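Local coordinates for protein mitochondrial association factor 1 (PDB 6BXS) that adopts a macro-domain fold that may bind ADP-ribose and comes from a Toxoplasma gondii locus required for direct manipulation of host mitochondria, at residues Pro260-Thr263 / Ala264-Gly267; Ile233-Ala236 / Asn237-Val241; Arg96-His99 / Asp100-Gln104; Ser87-Ser90 / Gln91-Glu95. All coordinates share one frame; numbering follows the deposited sequence.

Interaction 1: residues Pro260-Thr263 / Ala264-Gly267; sequences PSDT and ALRG. With SO4 (sulfate ion), chain H.
R266 N donates to D262 O over 3.1 Å, nearly straight at 168° and in the carbonyl plane; one residue on, G267 N reaches T263 O at 3.0 Å. These two i-to-i+4 bonds start the first turn of helix 263-276, with D262 in the N-cap position, though its carboxylate makes no capping bond. The arginine tip meets a sulfate ion, probably from the crystallisation liquor: NH1 of R266 gives a hydrogen bond of 2.8 Å to sulfate O3, and the sulfur lies at the guanidinium edge, in its plane. R266 CD also lies 3.3 Å from sulfate O2, and the bend at chi3 then directs the guanidinium. Just ahead of the turn, T263 OG1 lies 2.5 Å from S261 OG, a very short hydrogen bond whose exact length is doubtful. The carboxylate of E259 is hydrogen-bonded to S261 OG and to T263 N, the first amide of the helix. Packing is lighter: D262 and L265 lie side by side and point the same way, with L265 CD2 4.1 Å from D262 CG. The turn follows strand 253-256, and S261 and T263 rest on L230 of helix 230-248, T263 also touching L218.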
loop_
_atom_site.group_PDB
_atom_site.type_symbol
_atom_site.label_atom_id
_atom_site.label_comp_id
_atom_site.label_asym_id
_atom_site.label_seq_id
_atom_site.Cartn_x
_atom_site.Cartn_y
_atom_site.Cartn_z
ATOM N N PRO A 260 1.473 -13.074 12.191
ATOM C CA PRO A 260 1.377 -13.810 13.463
ATOM C C PRO A 260 1.621 -13.009 14.750
ATOM O O PRO A 260 1.040 -13.367 15.775
ATOM C CB PRO A 260 2.453 -14.889 13.306
ATOM C CG PRO A 260 2.487 -15.155 11.853
ATOM C CD PRO A 260 2.257 -13.827 11.191
ATOM N N SER A 261 2.445 -11.965 14.712
ATOM C CA SER A 261 2.772 -11.215 15.930
ATOM C C SER A 261 1.768 -10.100 16.236
ATOM O O SER A 261 1.879 -9.430 17.265
ATOM C CB SER A 261 4.178 -10.616 15.828
ATOM O OG SER A 261 4.214 -9.536 14.912
ATOM N N ASP A 262 0.800 -9.906 15.343
ATOM C CA ASP A 262 -0.255 -8.907 15.525
ATOM C C ASP A 262 0.327 -7.528 15.850
ATOM O O ASP A 262 -0.252 -6.749 16.608
ATOM C CB ASP A 262 -1.222 -9.367 16.629
ATOM C CG ASP A 262 -2.631 -9.634 16.112
ATOM O OD1 ASP A 262 -3.007 -9.093 15.050
ATOM O OD2 ASP A 262 -3.372 -10.387 16.780
ATOM N N THR A 263 1.471 -7.229 15.245
ATOM C CA THR A 263 2.234 -6.034 15.580
ATOM C C THR A 263 1.516 -4.744 15.182
ATOM O O THR A 263 1.611 -3.741 15.887
ATOM C CB THR A 263 3.622 -6.081 14.914
ATOM O OG1 THR A 263 4.408 -7.098 15.548
ATOM C CG2 THR A 263 4.356 -4.753 15.033
ATOM N N ALA A 264 0.804 -4.767 14.057
ATOM C CA ALA A 264 0.063 -3.591 13.612
ATOM C C ALA A 264 -0.971 -3.193 14.661
ATOM O O ALA A 264 -1.088 -2.022 15.025
ATOM C CB ALA A 264 -0.614 -3.856 12.275
ATOM N N LEU A 265 -1.710 -4.183 15.145
ATOM C CA LEU A 265 -2.700 -3.980 16.195
ATOM C C LEU A 265 -2.065 -3.436 17.473
ATOM O O LEU A 265 -2.504 -2.420 18.005
ATOM C CB LEU A 265 -3.425 -5.296 16.484
ATOM C CG LEU A 265 -4.462 -5.295 17.612
ATOM C CD1 LEU A 265 -5.602 -4.340 17.306
ATOM C CD2 LEU A 265 -4.989 -6.700 17.838
ATOM N N ARG A 266 -1.028 -4.114 17.958
ATOM C CA ARG A 266 -0.389 -3.741 19.219
ATOM C C ARG A 266 0.184 -2.330 19.200
ATOM O O ARG A 266 0.121 -1.618 20.200
ATOM C CB ARG A 266 0.729 -4.723 19.564
ATOM C CG ARG A 266 0.255 -6.024 20.181
ATOM C CD ARG A 266 1.267 -6.529 21.194
ATOM N NE ARG A 266 1.323 -7.985 21.246
ATOM C CZ ARG A 266 2.069 -8.673 22.103
ATOM N NH1 ARG A 266 2.822 -8.040 22.993
ATOM N NH2 ARG A 266 2.058 -9.998 22.072
ATOM N N GLY A 267 0.759 -1.935 18.068
ATOM C CA GLY A 267 1.342 -0.613 17.942
ATOM C C GLY A 267 0.296 0.472 18.102
ATOM O O GLY A 267 0.520 1.470 18.788
HETATM S S SO4 H . 3.328 -4.176 23.430
HETATM O O1 SO4 H . 4.600 -3.920 24.102
HETATM O O2 SO4 H . 3.564 -4.329 21.996
HETATM O O3 SO4 H . 2.731 -5.400 23.959
HETATM O O4 SO4 H . 2.422 -3.055 23.666
#

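Interaction 2: residues Ile233-Ala236 / Asn237-Val241; sequences IGRA and NAVAV
R235, A238 and V239 pack along one flank of helix 230-248, the helical crossover of the beta-alpha-beta unit that links strand 213-216 to strand 253-256 in this macro domain. The backbone is regular alpha helix, with N237, A238, V239 and A240 donating to the carbonyls four residues back; V239 N to R235 O, at 3.0 Å and 170°, is the straightest of the four. G234 O accepts twice: from A238 N at 2.9 Å and from a water that stands 3.0 Å away. That same water accepts from ND2 of N237 over 2.8 Å, so the amide is tied through it to the carbonyl one turn earlier. The N237 side chain leaves with CG anti to the backbone N (chi1 173°), and it also touches M190 of helix 179-202 and F256 of strand 253-256. R235 instead starts away from the following turn and, bent at chi2 and chi3, brings its guanidinium back beside A238 and V239. Its tip is directed to helix 263-276, where NH2 is hydrogen-bonded to S271 OG, while E270 offers NE a long, weak ion pair. A238 also touches L268 and S271 of that helix. Within its own helix the R235 guanidinium meets methyl groups, oblique to its plane: NH1 stands 3.8 Å from V239 CG2, and NH2 comes to 3.4 Å from A238 CB.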
loop_
_atom_site.group_PDB
_atom_site.type_symbol
_atom_site.label_atom_id
_atom_site.label_comp_id
_atom_site.label_asym_id
_atom_site.label_seq_id
_atom_site.Cartn_x
_atom_site.Cartn_y
_atom_site.Cartn_z
ATOM N N ILE A 233 8.548 -1.287 14.738
ATOM C CA ILE A 233 7.865 -1.123 13.460
ATOM C C ILE A 233 6.372 -0.888 13.672
ATOM O O ILE A 233 5.744 -0.124 12.936
ATOM C CB ILE A 233 8.087 -2.350 12.553
ATOM C CG1 ILE A 233 9.577 -2.462 12.210
ATOM C CG2 ILE A 233 7.235 -2.247 11.286
ATOM C CD1 ILE A 233 9.933 -3.581 11.254
ATOM N N GLY A 234 5.804 -1.549 14.675
ATOM C CA GLY A 234 4.418 -1.328 15.040
ATOM C C GLY A 234 4.193 0.103 15.492
ATOM O O GLY A 234 3.196 0.732 15.133
ATOM N N ARG A 235 5.133 0.620 16.277
ATOM C CA ARG A 235 5.062 1.992 16.767
ATOM C C ARG A 235 5.250 2.996 15.630
ATOM O O ARG A 235 4.571 4.020 15.578
ATOM C CB ARG A 235 6.117 2.226 17.848
ATOM C CG ARG A 235 5.936 1.373 19.097
ATOM C CD ARG A 235 4.626 1.670 19.802
ATOM N NE ARG A 235 4.467 3.101 20.075
ATOM C CZ ARG A 235 3.453 3.857 19.658
ATOM N NH1 ARG A 235 3.431 5.146 19.968
ATOM N NH2 ARG A 235 2.458 3.348 18.939
ATOM N N ALA A 236 6.179 2.700 14.726
ATOM C CA ALA A 236 6.427 3.558 13.572
ATOM C C ALA A 236 5.179 3.645 12.698
ATOM O O ALA A 236 4.810 4.719 12.223
ATOM C CB ALA A 236 7.601 3.037 12.770
ATOM N N ASN A 237 4.538 2.500 12.491
ATOM C CA ASN A 237 3.313 2.436 11.707
ATOM C C ASN A 237 2.163 3.168 12.392
ATOM O O ASN A 237 1.441 3.932 11.758
ATOM C CB ASN A 237 2.922 0.980 11.450
ATOM C CG ASN A 237 1.571 0.850 10.774
ATOM O OD1 ASN A 237 1.436 1.102 9.577
ATOM N ND2 ASN A 237 0.559 0.451 11.539
ATOM N N ALA A 238 2.001 2.933 13.688
ATOM C CA ALA A 238 0.930 3.564 14.453
ATOM C C ALA A 238 1.042 5.083 14.402
ATOM O O ALA A 238 0.069 5.772 14.107
ATOM C CB ALA A 238 0.954 3.079 15.892
ATOM N N VAL A 239 2.234 5.598 14.678
ATOM C CA VAL A 239 2.466 7.037 14.668
ATOM C C VAL A 239 2.307 7.613 13.258
ATOM O O VAL A 239 1.813 8.729 13.089
ATOM C CB VAL A 239 3.870 7.372 15.219
ATOM C CG1 VAL A 239 4.216 8.838 14.999
ATOM C CG2 VAL A 239 3.941 7.037 16.702
ATOM N N ALA A 240 2.727 6.855 12.250
ATOM C CA ALA A 240 2.589 7.294 10.865
ATOM C C ALA A 240 1.117 7.378 10.470
ATOM O O ALA A 240 0.709 8.290 9.751
ATOM C CB ALA A 240 3.336 6.355 9.929
ATOM N N VAL A 241 0.327 6.418 10.938
ATOM C CA VAL A 241 -1.105 6.410 10.668
ATOM C C VAL A 241 -1.791 7.604 11.334
ATOM O O VAL A 241 -2.645 8.249 10.728
ATOM C CB VAL A 241 -1.754 5.095 11.151
ATOM C CG1 VAL A 241 -3.279 5.211 11.193
ATOM C CG2 VAL A 241 -1.340 3.937 10.245
HETATM O O HOH W 1 0.525 -0.236 14.282
#

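Interaction 3: residues Arg96-His99 / Asp100-Gln104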
loop_
_atom_site.group_PDB
_atom_site.type_symbol
_atom_site.label_atom_id
_atom_site.label_comp_id
_atom_site.label_asym_id
_atom_site.label_seq_id
_atom_site.Cartn_x
_atom_site.Cartn_y
_atom_site.Cartn_z
ATOM N N ARG A 96 8.890 5.631 -14.385
ATOM C CA ARG A 96 8.552 6.867 -15.085
ATOM C C ARG A 96 7.664 7.775 -14.234
ATOM O O ARG A 96 7.875 8.987 -14.176
ATOM C CB ARG A 96 7.849 6.551 -16.406
ATOM C CG ARG A 96 8.724 5.844 -17.428
ATOM C CD ARG A 96 7.892 5.291 -18.573
ATOM N NE ARG A 96 8.680 4.441 -19.463
ATOM C CZ ARG A 96 8.158 3.585 -20.337
ATOM N NH1 ARG A 96 6.843 3.449 -20.441
ATOM N NH2 ARG A 96 8.954 2.854 -21.105
ATOM N N LEU A 97 6.665 7.186 -13.584
ATOM C CA LEU A 97 5.723 7.957 -12.777
ATOM C C LEU A 97 6.386 8.589 -11.557
ATOM O O LEU A 97 6.038 9.704 -11.168
ATOM C CB LEU A 97 4.561 7.072 -12.324
ATOM C CG LEU A 97 3.415 6.870 -13.317
ATOM C CD1 LEU A 97 2.400 5.877 -12.763
ATOM C CD2 LEU A 97 2.736 8.197 -13.643
ATOM N N LEU A 98 7.330 7.878 -10.949
ATOM C CA LEU A 98 8.033 8.399 -9.783
ATOM C C LEU A 98 8.853 9.632 -10.148
ATOM O O LEU A 98 8.935 10.584 -9.371
ATOM C CB LEU A 98 8.941 7.329 -9.169
ATOM C CG LEU A 98 9.785 7.800 -7.980
ATOM C CD1 LEU A 98 8.912 8.448 -6.898
ATOM C CD2 LEU A 98 10.589 6.649 -7.397
ATOM N N HIS A 99 9.462 9.608 -11.332
ATOM C CA HIS A 99 10.213 10.756 -11.830
ATOM C C HIS A 99 9.304 11.973 -11.936
ATOM O O HIS A 99 9.676 13.069 -11.518
ATOM C CB HIS A 99 10.848 10.445 -13.190
ATOM C CG HIS A 99 12.149 9.710 -13.096
ATOM N ND1 HIS A 99 12.444 8.613 -13.875
ATOM C CD2 HIS A 99 13.238 9.920 -12.318
ATOM C CE1 HIS A 99 13.656 8.176 -13.580
ATOM N NE2 HIS A 99 14.160 8.953 -12.637
ATOM N N ASP A 100 8.110 11.772 -12.483
ATOM C CA ASP A 100 7.117 12.841 -12.574
ATOM C C ASP A 100 6.669 13.297 -11.187
ATOM O O ASP A 100 6.528 14.492 -10.932
ATOM C CB ASP A 100 5.900 12.386 -13.385
ATOM C CG ASP A 100 6.243 12.063 -14.826
ATOM O OD1 ASP A 100 7.278 12.555 -15.323
ATOM O OD2 ASP A 100 5.469 11.318 -15.465
ATOM N N ALA A 101 6.439 12.339 -10.294
ATOM C CA ALA A 101 5.968 12.648 -8.947
ATOM C C ALA A 101 6.992 13.481 -8.183
ATOM O O ALA A 101 6.633 14.400 -7.444
ATOM C CB ALA A 101 5.659 11.364 -8.189
ATOM N N GLU A 102 8.267 13.156 -8.371
ATOM C CA GLU A 102 9.351 13.840 -7.677
ATOM C C GLU A 102 9.498 15.288 -8.137
ATOM O O GLU A 102 9.963 16.136 -7.377
ATOM C CB GLU A 102 10.669 13.085 -7.880
ATOM C CG GLU A 102 10.798 11.835 -7.015
ATOM C CD GLU A 102 12.086 11.069 -7.269
ATOM O OE1 GLU A 102 12.377 10.126 -6.503
ATOM O OE2 GLU A 102 12.806 11.409 -8.232
ATOM N N ARG A 103 9.103 15.567 -9.377
ATOM C CA ARG A 103 9.100 16.936 -9.894
ATOM C C ARG A 103 8.131 17.813 -9.112
ATOM O O ARG A 103 8.365 19.010 -8.937
ATOM C CB ARG A 103 8.708 16.966 -11.373
ATOM C CG ARG A 103 9.721 16.391 -12.341
ATOM C CD ARG A 103 9.069 16.244 -13.708
ATOM N NE ARG A 103 10.014 16.373 -14.816
ATOM C CZ ARG A 103 10.612 15.355 -15.432
ATOM N NH1 ARG A 103 11.447 15.595 -16.433
ATOM N NH2 ARG A 103 10.385 14.102 -15.056
ATOM N N GLN A 104 7.040 17.206 -8.653
ATOM C CA GLN A 104 5.961 17.924 -7.986
ATOM C C GLN A 104 5.497 17.174 -6.744
ATOM O O GLN A 104 4.460 16.513 -6.769
ATOM C CB GLN A 104 4.781 18.117 -8.940
ATOM C CG GLN A 104 5.055 19.038 -10.114
ATOM C CD GLN A 104 3.936 19.005 -11.136
ATOM O OE1 GLN A 104 3.873 18.106 -11.977
ATOM N NE2 GLN A 104 3.037 19.982 -11.061
#
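L98 and E102 meet one turn apart near the C-terminal end of helix 83-103, which lies against the strand 109-111 side of the macro-domain sheet. Backbone bonds come first. A101 N to L97 O and E102 N to L98 O are both 2.8 Å, whereas D100 N to R96 O is stretched to 3.3 Å. At the last residues the pattern shifts to i-to-i+3: R103 N is weakly bonded to both H99 O and D100 O, and Q104 N bonds to A101 O.

Of the charged contacts, R103 NH2 and D100 OD1 form a salt bridge at 3.5 Å. D100 OD1 sits far off the plane of the R103 guanidinium, with no N-H aimed its way, so only charge joins them.

Side-chain packing divides by face. L97 and A101 turn to the sheet, both touching A125, with A101 also on V109 and L97 on I111 and F148. L98 shares F148 but also reaches the loop residues V127, N143 and A146. On the flank, L98 sets CG anti to the backbone N (chi1 177°) and E102 sets CG anti to the carbonyl carbon (chi1 -77°), and the extended E102 chain crosses the leucine at a slant. E102 CG is 3.9 Å from L98 CD1, but the carboxylate oxygen does most of the touching, against CG and both methyls of L98, with OE1 of E102 3.8 Å from L98 CG.

Interaction 4: residues Ser87-Ser90 / Gln91-Glu95; sequences SAES and QEIQE
Q94 lays its CB and CG against the carbonyl of S90, one turn earlier. Its CB is 3.3 Å from S90 O and its CG 3.2 Å; with CG anti to the carbonyl carbon (chi1 -67°) and the chain extended from there, CD and NE2 pass the same oxygen more loosely, NE2 at 3.9 Å. The amide then leaves the helix: OE1 is hydrogen-bonded to NE2 of H150 on strand 147-152, and NE2 has a weak hydrogen bond to L55 O. S90 O is meanwhile held by Q94 N at 3.0 Å. This is largely the N-terminal half of helix 83-103, which packs against the sheet of the macro domain and, through its polar side chains, is stitched to the loop that holds G54, L55 and I57. S90 OG bonds to I57 N and to L86 O, S87 OG to I57 O, and Q91 NE2 to G54 O. On the sheet-facing side, E89, S90 and I93 all touch F120 of strand 120-126, and E89 OE2 bonds to S117 OG. The backbone bond between E89 O and I93 N is 3.0 Å long with an N-H...O angle of 174°, the donor lying nearly on the line of the carbonyl. Next to it, I93 CG1 sits 3.4 Å from the same E89 O, and its CD1 comes within 4.3 Å of E89 CG.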
loop_
_atom_site.group_PDB
_atom_site.type_symbol
_atom_site.label_atom_id
_atom_site.label_comp_id
_atom_site.label_asym_id
_atom_site.label_seq_id
_atom_site.Cartn_x
_atom_site.Cartn_y
_atom_site.Cartn_z
ATOM N N SER A 87 6.595 -8.027 -14.443
ATOM C CA SER A 87 7.712 -7.450 -13.705
ATOM C C SER A 87 8.298 -6.255 -14.440
ATOM O O SER A 87 8.474 -5.187 -13.861
ATOM C CB SER A 87 8.803 -8.497 -13.469
ATOM O OG SER A 87 8.514 -9.290 -12.333
ATOM N N ALA A 88 8.594 -6.441 -15.721
ATOM C CA ALA A 88 9.220 -5.395 -16.517
ATOM C C ALA A 88 8.271 -4.225 -16.761
ATOM O O ALA A 88 8.667 -3.066 -16.648
ATOM C CB ALA A 88 9.706 -5.963 -17.842
ATOM N N GLU A 89 7.020 -4.524 -17.095
ATOM C CA GLU A 89 6.070 -3.471 -17.440
ATOM C C GLU A 89 5.730 -2.610 -16.225
ATOM O O GLU A 89 5.759 -1.381 -16.301
ATOM C CB GLU A 89 4.789 -4.062 -18.024
ATOM C CG GLU A 89 4.013 -3.061 -18.869
ATOM C CD GLU A 89 2.573 -3.466 -19.115
ATOM O OE1 GLU A 89 1.998 -4.199 -18.282
ATOM O OE2 GLU A 89 2.012 -3.045 -20.147
ATOM N N SER A 90 5.398 -3.262 -15.115
ATOM C CA SER A 90 5.105 -2.561 -13.868
ATOM C C SER A 90 6.291 -1.696 -13.465
ATOM O O SER A 90 6.134 -0.554 -13.032
ATOM C CB SER A 90 4.781 -3.557 -12.755
ATOM O OG SER A 90 5.883 -4.415 -12.505
ATOM N N GLN A 91 7.482 -2.262 -13.620
ATOM C CA GLN A 91 8.726 -1.569 -13.320
ATOM C C GLN A 91 8.891 -0.319 -14.187
ATOM O O GLN A 91 9.197 0.758 -13.676
ATOM C CB GLN A 91 9.901 -2.530 -13.519
ATOM C CG GLN A 91 11.257 -1.989 -13.127
ATOM C CD GLN A 91 12.323 -3.070 -13.146
ATOM O OE1 GLN A 91 12.575 -3.686 -14.182
ATOM N NE2 GLN A 91 12.942 -3.320 -11.997
ATOM N N GLU A 92 8.676 -0.464 -15.491
ATOM C CA GLU A 92 8.797 0.656 -16.420
ATOM C C GLU A 92 7.826 1.789 -16.092
ATOM O O GLU A 92 8.223 2.951 -16.002
ATOM C CB GLU A 92 8.560 0.183 -17.855
ATOM C CG GLU A 92 9.741 -0.546 -18.473
ATOM C CD GLU A 92 9.431 -1.095 -19.854
ATOM O OE1 GLU A 92 8.240 -1.337 -20.146
ATOM O OE2 GLU A 92 10.378 -1.279 -20.648
ATOM N N ILE A 93 6.554 1.444 -15.923
ATOM C CA ILE A 93 5.523 2.437 -15.643
ATOM C C ILE A 93 5.794 3.187 -14.342
ATOM O O ILE A 93 5.662 4.408 -14.286
ATOM C CB ILE A 93 4.130 1.780 -15.567
ATOM C CG1 ILE A 93 3.702 1.300 -16.957
ATOM C CG2 ILE A 93 3.096 2.760 -15.008
ATOM C CD1 ILE A 93 2.455 0.436 -16.964
ATOM N N GLN A 94 6.165 2.454 -13.298
ATOM C CA GLN A 94 6.324 3.046 -11.976
ATOM C C GLN A 94 7.628 3.837 -11.842
ATOM O O GLN A 94 7.692 4.796 -11.074
ATOM C CB GLN A 94 6.231 1.955 -10.906
ATOM C CG GLN A 94 4.826 1.351 -10.815
ATOM C CD GLN A 94 4.619 0.427 -9.625
ATOM O OE1 GLN A 94 3.496 0.270 -9.146
ATOM N NE2 GLN A 94 5.692 -0.196 -9.151
ATOM N N GLU A 95 8.657 3.455 -12.594
ATOM C CA GLU A 95 9.879 4.254 -12.650
ATOM C C GLU A 95 9.604 5.626 -13.263
ATOM O O GLU A 95 10.036 6.650 -12.735
ATOM C CB GLU A 95 10.968 3.543 -13.459
ATOM C CG GLU A 95 11.727 2.475 -12.697
ATOM C CD GLU A 95 12.885 1.910 -13.497
ATOM O OE1 GLU A 95 13.903 2.619 -13.650
ATOM O OE2 GLU A 95 12.779 0.763 -13.980
#

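The four contacts fall into two pairs. Interactions 1 and 2 adjoin, their centres 11 Å apart: T263 CG2 rests 3.4 Å from G234 CA, and G267 O lies 2.7 Å from R235 NH2, so helices 230-248 and 263-276 pack directly on each other. Interactions 4 and 3 follow one another on helix 83-103, centres 14 Å apart, touching only where their segments join in sequence. The pairs are well separated: interactions 2 and 3 come no nearer than about 18 Å between nearest atoms. The sulfate belongs to interaction 1, which lies across the chain's centre from interactions 4 and 3, about 22 and 25 Å away by nearest atoms.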